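Side-chain contact in probable transcriptional regulator (Pseudomonas aeruginosa, PDB 2HR3), which probably acts as a MarR-family transcriptional regulator that binds DNA as a dimer through winged-helix domains: residues Val39-Ile44 with Arg101-Gly106. Numbering follows the deposited sequence.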
loop_
_atom_site.group_PDB
_atom_site.type_symbol
_atom_site.label_atom_id
_atom_site.label_comp_id
_atom_site.label_asym_id
_atom_site.label_seq_id
_atom_site.Cartn_x
_atom_site.Cartn_y
_atom_site.Cartn_z
ATOM N N VAL A 39 10.243 -2.113 1.095
ATOM C CA VAL A 39 9.065 -2.896 1.491
ATOM C C VAL A 39 9.456 -4.045 2.416
ATOM O O VAL A 39 8.948 -4.127 3.515
ATOM C CB VAL A 39 8.359 -3.513 0.223
ATOM C CG1 VAL A 39 7.376 -4.552 0.578
ATOM C CG2 VAL A 39 7.712 -2.432 -0.632
ATOM N N VAL A 40 10.414 -4.889 1.999
ATOM C CA VAL A 40 10.858 -5.975 2.863
ATOM C C VAL A 40 11.338 -5.424 4.214
ATOM O O VAL A 40 10.922 -5.887 5.290
ATOM C CB VAL A 40 11.934 -6.872 2.128
ATOM C CG1 VAL A 40 12.551 -7.916 3.065
ATOM C CG2 VAL A 40 11.293 -7.542 0.921
ATOM N N LEU A 41 12.201 -4.426 4.162
ATOM C CA LEU A 41 12.753 -3.758 5.368
ATOM C C LEU A 41 11.714 -3.188 6.301
ATOM O O LEU A 41 11.815 -3.259 7.552
ATOM C CB LEU A 41 13.632 -2.579 4.928
ATOM C CG LEU A 41 15.164 -2.501 5.114
ATOM C CD1 LEU A 41 15.865 -3.817 5.021
ATOM C CD2 LEU A 41 15.687 -1.483 4.170
ATOM N N GLY A 42 10.711 -2.573 5.689
ATOM C CA GLY A 42 9.728 -1.919 6.479
ATOM C C GLY A 42 8.856 -2.935 7.143
ATOM O O GLY A 42 8.446 -2.718 8.245
ATOM N N ALA A 43 8.513 -3.981 6.402
ATOM C CA ALA A 43 7.867 -5.136 6.908
ATOM C C ALA A 43 8.543 -5.779 8.114
ATOM O O ALA A 43 7.881 -6.094 9.102
ATOM C CB ALA A 43 7.699 -6.124 5.801
ATOM N N ILE A 44 9.861 -5.948 8.079
ATOM C CA ILE A 44 10.587 -6.532 9.227
ATOM C C ILE A 44 10.505 -5.655 10.481
ATOM O O ILE A 44 10.493 -6.156 11.614
ATOM C CB ILE A 44 12.094 -6.674 8.864
ATOM C CG1 ILE A 44 12.294 -7.827 7.880
ATOM C CG2 ILE A 44 12.941 -6.822 10.065
ATOM C CD1 ILE A 44 13.576 -7.797 7.116
ATOM N N ARG A 101 18.263 0.067 9.582
ATOM C CA ARG A 101 17.452 1.098 10.259
ATOM C C ARG A 101 17.692 2.479 9.700
ATOM O O ARG A 101 16.745 3.227 9.436
ATOM C CB ARG A 101 17.761 1.155 11.752
ATOM C CG ARG A 101 16.920 0.251 12.608
ATOM C CD ARG A 101 17.587 0.009 13.960
ATOM N NE ARG A 101 17.471 -1.405 14.223
ATOM C CZ ARG A 101 18.473 -2.275 14.323
ATOM N NH1 ARG A 101 19.750 -1.891 14.237
ATOM N NH2 ARG A 101 18.176 -3.563 14.530
ATOM N N ARG A 102 18.974 2.823 9.566
ATOM C CA ARG A 102 19.378 4.162 9.121
ATOM C C ARG A 102 18.745 4.426 7.753
ATOM O O ARG A 102 18.222 5.523 7.491
ATOM C CB ARG A 102 20.916 4.330 9.071
ATOM N N ASN A 103 18.820 3.413 6.894
ATOM C CA ASN A 103 18.128 3.422 5.607
ATOM C C ASN A 103 16.556 3.551 5.674
ATOM O O ASN A 103 15.970 4.435 5.046
ATOM C CB ASN A 103 18.535 2.144 4.913
ATOM C CG ASN A 103 18.239 2.132 3.434
ATOM O OD1 ASN A 103 17.066 2.005 3.020
ATOM N ND2 ASN A 103 19.316 2.117 2.620
ATOM N N LEU A 104 15.886 2.704 6.436
ATOM C CA LEU A 104 14.424 2.723 6.471
ATOM C C LEU A 104 13.885 4.015 7.038
ATOM O O LEU A 104 12.987 4.597 6.462
ATOM C CB LEU A 104 13.847 1.547 7.311
ATOM C CG LEU A 104 12.332 1.457 7.528
ATOM C CD1 LEU A 104 11.629 1.129 6.229
ATOM C CD2 LEU A 104 11.981 0.428 8.626
ATOM N N TYR A 105 14.385 4.377 8.214
ATOM C CA TYR A 105 14.004 5.561 8.949
ATOM C C TYR A 105 14.302 6.799 8.113
ATOM O O TYR A 105 13.451 7.740 8.016
ATOM C CB TYR A 105 14.791 5.660 10.263
ATOM C CG TYR A 105 14.513 4.550 11.259
ATOM C CD1 TYR A 105 13.418 3.712 11.102
ATOM C CD2 TYR A 105 15.363 4.333 12.369
ATOM C CE1 TYR A 105 13.168 2.707 11.959
ATOM C CE2 TYR A 105 15.083 3.297 13.282
ATOM C CZ TYR A 105 13.976 2.498 13.057
ATOM O OH TYR A 105 13.619 1.440 13.884
ATOM N N GLY A 106 15.495 6.774 7.521
ATOM C CA GLY A 106 15.880 7.642 6.429
ATOM C C GLY A 106 14.809 7.945 5.396
ATOM O O GLY A 106 14.532 9.096 5.148
#
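The carboxamide of Asn-103 takes Leu-41 over one face, at its oxygen end: methyl CD2 of Leu-41 stands above the amide plane, 3.9 Å from Asn-103 OD1. The two side chains meet at about a right angle. A second flat group, the peptide joining Leu-41 to Gly-42, has both methyls of Leu-104 on the same face. CD2 of Leu-104 lies above the peptide plane and off past the oxygen, 3.8 Å from Leu-41 O, while its CD1 rests 3.6 Å from Gly-42 CA, where no side chain intervenes. With CG anti to the backbone N (chi1 176°), the branch of Leu-104 extends toward helix 32-46. These are van der Waals contacts, and Leu-104 with Leu-41 and Gly-42 is buried. The axes of segments 39-44 and 101-106 cross at -99° and come within 10.0 Å, so the meeting is short, with 163 Å² buried. Behind it, Leu-41 also packs on Leu-74 of helix 64-76 and Leu-96 of strand 93-96. Just beyond, Tyr-105 OH makes a weak hydrogen bond to Asp-45 OD1. Here the start of the long helix 98-122, which follows the wing strands 80-83 and 93-96, packs across helix 32-46, as expected in the winged-helix fold of MarR proteins.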